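Local coordinates for protein acetate kinase (Entamoeba histolytica, PDB 4H0O) that probably interconverts acetyl phosphate and acetate as a pyrophosphate-dependent acetate kinase of the sugar kinase, Hsc70 and actin superfamily, at residues 193-198 with 369-374; 19-24 with 134-139. All blocks are in the same frame, centred on the assembly; numbering follows the deposited sequence.

The two contacts belong to different sheets of the ribonuclease H-like architecture and do not touch: their centres lie 31 Å apart and their nearest atoms about 15 Å. Contact 2 (19-24 with 134-139) is buried and sets a helix against the sheet containing strand 16-21. That strand carries Asn20, a predicted magnesium ligand, and the side chain of Val21 lies about 7 Å from that of Arg97, predicted to bind substrate. Contact 1 (193-198 with 369-374) sits at the surface, away from the predicted sites, where the chain running out of helix 185-195 meets strand 372-373, outermost in the second sheet within this chain, and the loop before it. Along the chain, contact 2 closes before contact 1 opens.

Contact 1 of 2, residues 193-198 with 369-374; sequences NSLKNV and KKIEFL
Leu195 and Ile371 have the closest CA atoms across the contact, 8.3 Å apart, a separation bridged mainly by side chains, with no backbone hydrogen bond between the segments. Residues 193-198 run from helix 185-195 into a turn, with Val198 N bonded to Leu195 O (2.9 Å). Residues 369-374 run through a loop into strand 372-373, an outermost strand of its sheet within this chain, paired antiparallel with 382-385.

Ile371 reaches furthest across. Its CG1 is anti to the carbonyl carbon (chi1 -60°) and the chain is extended beyond it, which carries CD1 to within 3.6 Å of Ser194 OG and 3.8 Å of Ser194 O. Serine is small enough to receive this methyl on the helix. Its hydroxyl turns back between the backbone N and carbonyl carbon (chi1 66°) and bonds Val191 O and, weakly, Tyr190 O, which occupies it within its own helix. The other branch of Ile371, CG2, faces buried Leu195 more loosely, CG2 to CD2 being 4.4 Å, while Ile371 also packs on Pro387. Further along, Val198 and Phe373 approach from opposite directions. Val198 CG1 sits at the ring edge, near the ring plane, 3.7 Å from both Phe373 CE1 and CZ, while the same phenylalanine rests on Gln382 and Cys384 of the adjacent strand.

No hydrogen bond crosses the 194 Å² interface. Apolar van der Waals packing dominates, though Ile371 CD1 rests on a serine whose hydroxyl is already engaged; at this partly exposed site the hydrophobic gain is probably modest.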
ATOM      1  N   ASN B 193      20.700   1.365  16.919  1.00 30.55           N
ATOM      2  CA  ASN B 193      21.838   1.205  17.814  1.00 36.82           C
ATOM      3  C   ASN B 193      22.271   2.527  18.445  1.00 34.32           C
ATOM      4  O   ASN B 193      22.675   2.566  19.606  1.00 35.57           O
ATOM      5  CB  ASN B 193      23.012   0.546  17.091  1.00 35.83           C
ATOM      6  CG  ASN B 193      24.176   0.262  18.020  1.00 40.14           C
ATOM      7  OD1 ASN B 193      24.196  -0.755  18.717  1.00 41.19           O
ATOM      8  ND2 ASN B 193      25.153   1.163  18.039  1.00 33.32           N
ATOM      9  N   SER B 194      22.180   3.612  17.682  1.00 34.25           N
ATOM     10  CA  SER B 194      22.564   4.927  18.186  1.00 30.08           C
ATOM     11  C   SER B 194      21.547   5.445  19.202  1.00 39.26           C
ATOM     12  O   SER B 194      21.845   6.345  19.990  1.00 36.65           O
ATOM     13  CB  SER B 194      22.704   5.920  17.035  1.00 36.87           C
ATOM     14  OG  SER B 194      21.453   6.158  16.417  1.00 38.02           O
ATOM     15  N   LEU B 195      20.348   4.869  19.177  1.00 36.65           N
ATOM     16  CA  LEU B 195      19.268   5.284  20.067  1.00 33.86           C
ATOM     17  C   LEU B 195      19.346   4.593  21.432  1.00 38.96           C
ATOM     18  O   LEU B 195      18.685   5.014  22.383  1.00 40.04           O
ATOM     19  CB  LEU B 195      17.909   5.020  19.414  1.00 28.01           C
ATOM     20  CG  LEU B 195      17.534   5.960  18.266  1.00 36.09           C
ATOM     21  CD1 LEU B 195      16.329   5.439  17.499  1.00 29.79           C
ATOM     22  CD2 LEU B 195      17.253   7.351  18.797  1.00 25.16           C
ATOM     23  N   LYS B 196      20.159   3.544  21.528  1.00 33.73           N
ATOM     24  CA  LYS B 196      20.301   2.801  22.780  1.00 41.72           C
ATOM     25  C   LYS B 196      20.980   3.617  23.883  1.00 41.04           C
ATOM     26  O   LYS B 196      20.888   3.274  25.061  1.00 44.36           O
ATOM     27  CB  LYS B 196      21.044   1.483  22.543  1.00 35.54           C
ATOM     28  CG  LYS B 196      20.292   0.523  21.631  1.00 41.22           C
ATOM     29  CD  LYS B 196      20.989  -0.825  21.515  1.00 32.32           C
ATOM     30  CE  LYS B 196      20.176  -1.772  20.641  1.00 43.85           C
ATOM     31  NZ  LYS B 196      20.878  -3.059  20.380  1.00 52.33           N
ATOM     32  N   ASN B 197      21.656   4.695  23.496  1.00 39.83           N
ATOM     33  CA  ASN B 197      22.262   5.613  24.456  1.00 48.52           C
ATOM     34  C   ASN B 197      21.267   6.670  24.919  1.00 42.26           C
ATOM     35  O   ASN B 197      21.593   7.525  25.743  1.00 38.98           O
ATOM     36  CB  ASN B 197      23.475   6.319  23.841  1.00 46.50           C
ATOM     37  CG  ASN B 197      24.656   5.391  23.640  1.00 58.00           C
ATOM     38  OD1 ASN B 197      24.761   4.347  24.284  1.00 60.50           O
ATOM     39  ND2 ASN B 197      25.561   5.778  22.748  1.00 50.84           N
ATOM     40  N   VAL B 198      20.051   6.605  24.383  1.00 40.27           N
ATOM     41  CA  VAL B 198      19.104   7.708  24.518  1.00 40.90           C
ATOM     42  C   VAL B 198      17.694   7.261  24.940  1.00 40.17           C
ATOM     43  O   VAL B 198      16.983   7.991  25.639  1.00 38.60           O
ATOM     44  CB  VAL B 198      19.094   8.566  23.221  1.00 41.92           C
ATOM     45  CG1 VAL B 198      17.772   9.268  23.016  1.00 51.81           C
ATOM     46  CG2 VAL B 198      20.239   9.573  23.246  1.00 51.04           C
ATOM     47  N   LYS B 369      22.171  17.198  12.263  1.00 46.37           N
ATOM     48  CA  LYS B 369      23.597  16.930  12.419  1.00 41.62           C
ATOM     49  C   LYS B 369      23.844  16.036  13.627  1.00 45.66           C
ATOM     50  O   LYS B 369      24.896  15.402  13.740  1.00 48.99           O
ATOM     51  CB  LYS B 369      24.392  18.232  12.534  1.00 49.39           C
ATOM     52  CG  LYS B 369      24.504  18.990  11.219  1.00 55.74           C
ATOM     53  CD  LYS B 369      24.871  18.038  10.089  1.00 59.16           C
ATOM     54  CE  LYS B 369      24.848  18.724   8.731  1.00 60.51           C
ATOM     55  NZ  LYS B 369      24.998  17.734   7.623  1.00 61.68           N
ATOM     56  N   LYS B 370      22.856  15.963  14.515  1.00 43.89           N
ATOM     57  CA  LYS B 370      22.934  15.106  15.696  1.00 41.57           C
ATOM     58  C   LYS B 370      21.544  14.747  16.221  1.00 43.36           C
ATOM     59  O   LYS B 370      20.584  15.491  16.013  1.00 38.38           O
ATOM     60  CB  LYS B 370      23.755  15.782  16.797  1.00 46.93           C
ATOM     61  CG  LYS B 370      23.121  17.046  17.354  1.00 63.22           C
ATOM     62  CD  LYS B 370      23.795  17.477  18.647  1.00 67.94           C
ATOM     63  CE  LYS B 370      23.054  18.635  19.296  1.00 51.09           C
ATOM     64  NZ  LYS B 370      23.799  19.188  20.461  1.00 58.45           N
ATOM     65  N   ILE B 371      21.445  13.609  16.900  1.00 35.75           N
ATOM     66  CA  ILE B 371      20.176  13.154  17.454  1.00 40.28           C
ATOM     67  C   ILE B 371      19.598  14.183  18.422  1.00 34.70           C
ATOM     68  O   ILE B 371      20.202  14.491  19.449  1.00 44.76           O
ATOM     69  CB  ILE B 371      20.328  11.807  18.184  1.00 37.70           C
ATOM     70  CG1 ILE B 371      20.833  10.733  17.218  1.00 39.43           C
ATOM     71  CG2 ILE B 371      19.007  11.389  18.811  1.00 30.48           C
ATOM     72  CD1 ILE B 371      21.142   9.409  17.885  1.00 46.03           C
ATOM     73  N   GLU B 372      18.425  14.710  18.085  1.00 41.73           N
ATOM     74  CA  GLU B 372      17.765  15.705  18.922  1.00 45.04           C
ATOM     75  C   GLU B 372      16.249  15.631  18.775  1.00 39.84           C
ATOM     76  O   GLU B 372      15.724  15.614  17.662  1.00 36.81           O
ATOM     77  CB  GLU B 372      18.260  17.111  18.574  1.00 44.47           C
ATOM     78  CG  GLU B 372      18.344  17.386  17.082  1.00 54.65           C
ATOM     79  CD  GLU B 372      18.867  18.775  16.774  1.00 57.35           C
ATOM     80  OE1 GLU B 372      18.321  19.753  17.328  1.00 61.39           O
ATOM     81  OE2 GLU B 372      19.823  18.891  15.979  1.00 58.32           O
ATOM     82  N   PHE B 373      15.551  15.589  19.905  1.00 37.97           N
ATOM     83  CA  PHE B 373      14.095  15.520  19.904  1.00 37.08           C
ATOM     84  C   PHE B 373      13.481  16.843  19.459  1.00 40.87           C
ATOM     85  O   PHE B 373      13.895  17.912  19.905  1.00 43.95           O
ATOM     86  CB  PHE B 373      13.576  15.142  21.293  1.00 31.84           C
ATOM     87  CG  PHE B 373      13.935  13.745  21.714  1.00 43.64           C
ATOM     88  CD1 PHE B 373      15.150  13.481  22.323  1.00 43.10           C
ATOM     89  CD2 PHE B 373      13.056  12.696  21.500  1.00 39.42           C
ATOM     90  CE1 PHE B 373      15.484  12.198  22.712  1.00 42.14           C
ATOM     91  CE2 PHE B 373      13.384  11.410  21.886  1.00 39.66           C
ATOM     92  CZ  PHE B 373      14.599  11.160  22.493  1.00 50.80           C
ATOM     93  N   LEU B 374      12.492  16.762  18.574  1.00 35.35           N
ATOM     94  CA  LEU B 374      11.823  17.951  18.065  1.00 38.12           C
ATOM     95  C   LEU B 374      10.474  18.167  18.750  1.00 42.41           C
ATOM     96  O   LEU B 374       9.864  19.230  18.621  1.00 40.64           O
ATOM     97  CB  LEU B 374      11.652  17.849  16.548  1.00 39.99           C
ATOM     98  CG  LEU B 374      12.930  17.496  15.784  1.00 43.10           C
ATOM     99  CD1 LEU B 374      12.712  17.497  14.273  1.00 36.18           C
ATOM    100  CD2 LEU B 374      14.046  18.453  16.164  1.00 32.18           C
TER

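Contact 2 of 2, residues 19-24 with 134-139; sequences FNVGSS and FGVIEI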
ATOM      1  N   PHE B  19      34.991   0.836   1.818  1.00 40.69           N
ATOM      2  CA  PHE B  19      34.774   1.152   0.411  1.00 38.12           C
ATOM      3  C   PHE B  19      33.326   1.554   0.154  1.00 41.81           C
ATOM      4  O   PHE B  19      32.396   0.854   0.557  1.00 36.21           O
ATOM      5  CB  PHE B  19      35.147  -0.037  -0.476  1.00 37.43           C
ATOM      6  CG  PHE B  19      36.622  -0.172  -0.728  1.00 43.81           C
ATOM      7  CD1 PHE B  19      37.317   0.829  -1.391  1.00 32.73           C
ATOM      8  CD2 PHE B  19      37.310  -1.307  -0.323  1.00 42.40           C
ATOM      9  CE1 PHE B  19      38.676   0.706  -1.632  1.00 37.06           C
ATOM     10  CE2 PHE B  19      38.665  -1.438  -0.565  1.00 37.41           C
ATOM     11  CZ  PHE B  19      39.350  -0.430  -1.219  1.00 38.46           C
ATOM     12  N   ASN B  20      33.142   2.687  -0.517  1.00 45.30           N
ATOM     13  CA  ASN B  20      31.815   3.130  -0.917  1.00 34.81           C
ATOM     14  C   ASN B  20      31.717   3.168  -2.441  1.00 46.38           C
ATOM     15  O   ASN B  20      32.214   4.096  -3.083  1.00 41.70           O
ATOM     16  CB  ASN B  20      31.513   4.507  -0.325  1.00 35.13           C
ATOM     17  CG  ASN B  20      30.047   4.886  -0.434  1.00 53.57           C
ATOM     18  OD1 ASN B  20      29.263   4.207  -1.100  1.00 55.16           O
ATOM     19  ND2 ASN B  20      29.673   5.984   0.216  1.00 47.49           N
ATOM     20  N   VAL B  21      31.093   2.144  -3.020  1.00 49.55           N
ATOM     21  CA  VAL B  21      30.951   2.061  -4.472  1.00 46.56           C
ATOM     22  C   VAL B  21      29.923   3.074  -4.970  1.00 52.31           C
ATOM     23  O   VAL B  21      28.758   3.042  -4.565  1.00 49.59           O
ATOM     24  CB  VAL B  21      30.541   0.646  -4.932  1.00 46.43           C
ATOM     25  CG1 VAL B  21      30.392   0.604  -6.438  1.00 52.81           C
ATOM     26  CG2 VAL B  21      31.569  -0.379  -4.490  1.00 41.67           C
ATOM     27  N   GLY B  22      30.360   3.979  -5.841  1.00 55.30           N
ATOM     28  CA  GLY B  22      29.466   4.964  -6.424  1.00 49.89           C
ATOM     29  C   GLY B  22      29.169   4.660  -7.880  1.00 62.38           C
ATOM     30  O   GLY B  22      29.555   3.607  -8.394  1.00 52.25           O
ATOM     31  N   SER B  23      28.486   5.581  -8.553  1.00 48.93           N
ATOM     32  CA  SER B  23      28.098   5.378  -9.945  1.00 52.37           C
ATOM     33  C   SER B  23      29.230   5.675 -10.931  1.00 62.68           C
ATOM     34  O   SER B  23      29.536   4.855 -11.798  1.00 65.96           O
ATOM     35  CB  SER B  23      26.856   6.208 -10.284  1.00 55.53           C
ATOM     36  OG  SER B  23      27.045   7.573  -9.955  1.00 59.08           O
ATOM     37  N   SER B  24      29.848   6.844 -10.800  1.00 57.72           N
ATOM     38  CA  SER B  24      30.920   7.244 -11.711  1.00 69.05           C
ATOM     39  C   SER B  24      32.303   7.059 -11.085  1.00 66.01           C
ATOM     40  O   SER B  24      33.324   7.165 -11.770  1.00 52.45           O
ATOM     41  CB  SER B  24      30.742   8.700 -12.149  1.00 54.22           C
ATOM     42  OG  SER B  24      31.477   9.575 -11.310  1.00 69.31           O
ATOM     43  N   PHE B 134      30.775  -6.523  -5.644  1.00 31.95           N
ATOM     44  CA  PHE B 134      31.419  -7.837  -5.644  1.00 42.41           C
ATOM     45  C   PHE B 134      32.835  -7.763  -6.211  1.00 46.77           C
ATOM     46  O   PHE B 134      33.772  -8.312  -5.623  1.00 40.30           O
ATOM     47  CB  PHE B 134      30.592  -8.864  -6.427  1.00 42.26           C
ATOM     48  CG  PHE B 134      31.122 -10.272  -6.331  1.00 45.24           C
ATOM     49  CD1 PHE B 134      30.842 -11.059  -5.223  1.00 41.83           C
ATOM     50  CD2 PHE B 134      31.898 -10.810  -7.350  1.00 47.17           C
ATOM     51  CE1 PHE B 134      31.329 -12.353  -5.129  1.00 49.40           C
ATOM     52  CE2 PHE B 134      32.386 -12.105  -7.261  1.00 45.99           C
ATOM     53  CZ  PHE B 134      32.101 -12.878  -6.150  1.00 42.19           C
ATOM     54  N   GLY B 135      32.984  -7.085  -7.347  1.00 40.97           N
ATOM     55  CA  GLY B 135      34.281  -6.937  -7.989  1.00 39.82           C
ATOM     56  C   GLY B 135      35.306  -6.302  -7.065  1.00 42.15           C
ATOM     57  O   GLY B 135      36.469  -6.713  -7.030  1.00 45.34           O
ATOM     58  N   VAL B 136      34.865  -5.297  -6.312  1.00 38.41           N
ATOM     59  CA  VAL B 136      35.725  -4.620  -5.348  1.00 34.35           C
ATOM     60  C   VAL B 136      36.105  -5.569  -4.214  1.00 42.48           C
ATOM     61  O   VAL B 136      37.255  -5.591  -3.779  1.00 41.35           O
ATOM     62  CB  VAL B 136      35.050  -3.351  -4.786  1.00 39.29           C
ATOM     63  CG1 VAL B 136      35.867  -2.758  -3.643  1.00 32.40           C
ATOM     64  CG2 VAL B 136      34.861  -2.323  -5.889  1.00 29.77           C
ATOM     65  N   ILE B 137      35.138  -6.358  -3.749  1.00 35.34           N
ATOM     66  CA  ILE B 137      35.384  -7.357  -2.710  1.00 44.05           C
ATOM     67  C   ILE B 137      36.421  -8.402  -3.145  1.00 42.41           C
ATOM     68  O   ILE B 137      37.348  -8.706  -2.396  1.00 42.82           O
ATOM     69  CB  ILE B 137      34.076  -8.059  -2.266  1.00 45.52           C
ATOM     70  CG1 ILE B 137      33.206  -7.096  -1.458  1.00 37.70           C
ATOM     71  CG2 ILE B 137      34.379  -9.293  -1.434  1.00 37.33           C
ATOM     72  CD1 ILE B 137      31.873  -7.680  -1.016  1.00 36.15           C
ATOM     73  N   GLU B 138      36.268  -8.939  -4.353  1.00 40.30           N
ATOM     74  CA  GLU B 138      37.208  -9.931  -4.876  1.00 41.19           C
ATOM     75  C   GLU B 138      38.641  -9.406  -4.985  1.00 44.45           C
ATOM     76  O   GLU B 138      39.587 -10.085  -4.584  1.00 48.68           O
ATOM     77  CB  GLU B 138      36.734 -10.479  -6.228  1.00 41.13           C
ATOM     78  CG  GLU B 138      36.019 -11.823  -6.136  1.00 47.37           C
ATOM     79  CD  GLU B 138      35.820 -12.484  -7.491  1.00 62.06           C
ATOM     80  OE1 GLU B 138      35.860 -11.771  -8.517  1.00 65.08           O
ATOM     81  OE2 GLU B 138      35.626 -13.719  -7.528  1.00 65.31           O
ATOM     82  N   ILE B 139      38.805  -8.203  -5.525  1.00 43.26           N
ATOM     83  CA  ILE B 139      40.137  -7.621  -5.655  1.00 43.00           C
ATOM     84  C   ILE B 139      40.709  -7.236  -4.284  1.00 49.61           C
ATOM     85  O   ILE B 139      41.924  -7.256  -4.079  1.00 52.78           O
ATOM     86  CB  ILE B 139      40.143  -6.409  -6.630  1.00 49.62           C
ATOM     87  CG1 ILE B 139      41.359  -6.472  -7.554  1.00 50.13           C
ATOM     88  CG2 ILE B 139      40.099  -5.082  -5.884  1.00 44.41           C
ATOM     89  CD1 ILE B 139      41.372  -7.692  -8.442  1.00 59.90           C
TER
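Val136 of helix 129-143 packs against Phe19 and Val21 of strand 16-21, a helix-on-sheet layer of the ribonuclease H-like fold shared by acetate kinases, sugar kinases and actin. The aromatic part is a CH-pi contact. Val136 CG1, anti to its backbone N (chi1 172°), stands over one face of the Phe19 ring, 4.2 Å from the centroid and 24° off the normal. It is displaced toward the rim, so the ring carbon nearest to it is CD2, at 3.9 Å. The flat ring offers a broad face to the methyl, and its surroundings also include Ala77 of helix 73-86, Val94 and Tyr28.

The aliphatic part uses the other branch of the same valine. Val136 CG2 passes Val21 CG2 at 4.1 Å, and both valines also touch His73. Beta-branching thus lets one helix residue serve two strand residues that lie on the same side of the strand, whereas Ile137 points away and packs on Leu116 and His96.

The polar side chain of Asn20, a predicted magnesium ligand between the two strand residues, takes no part in this packing: its ND2 hydrogen-bonds Glu391 OE2 and, weakly, OE2 of Glu390, another predicted magnesium ligand.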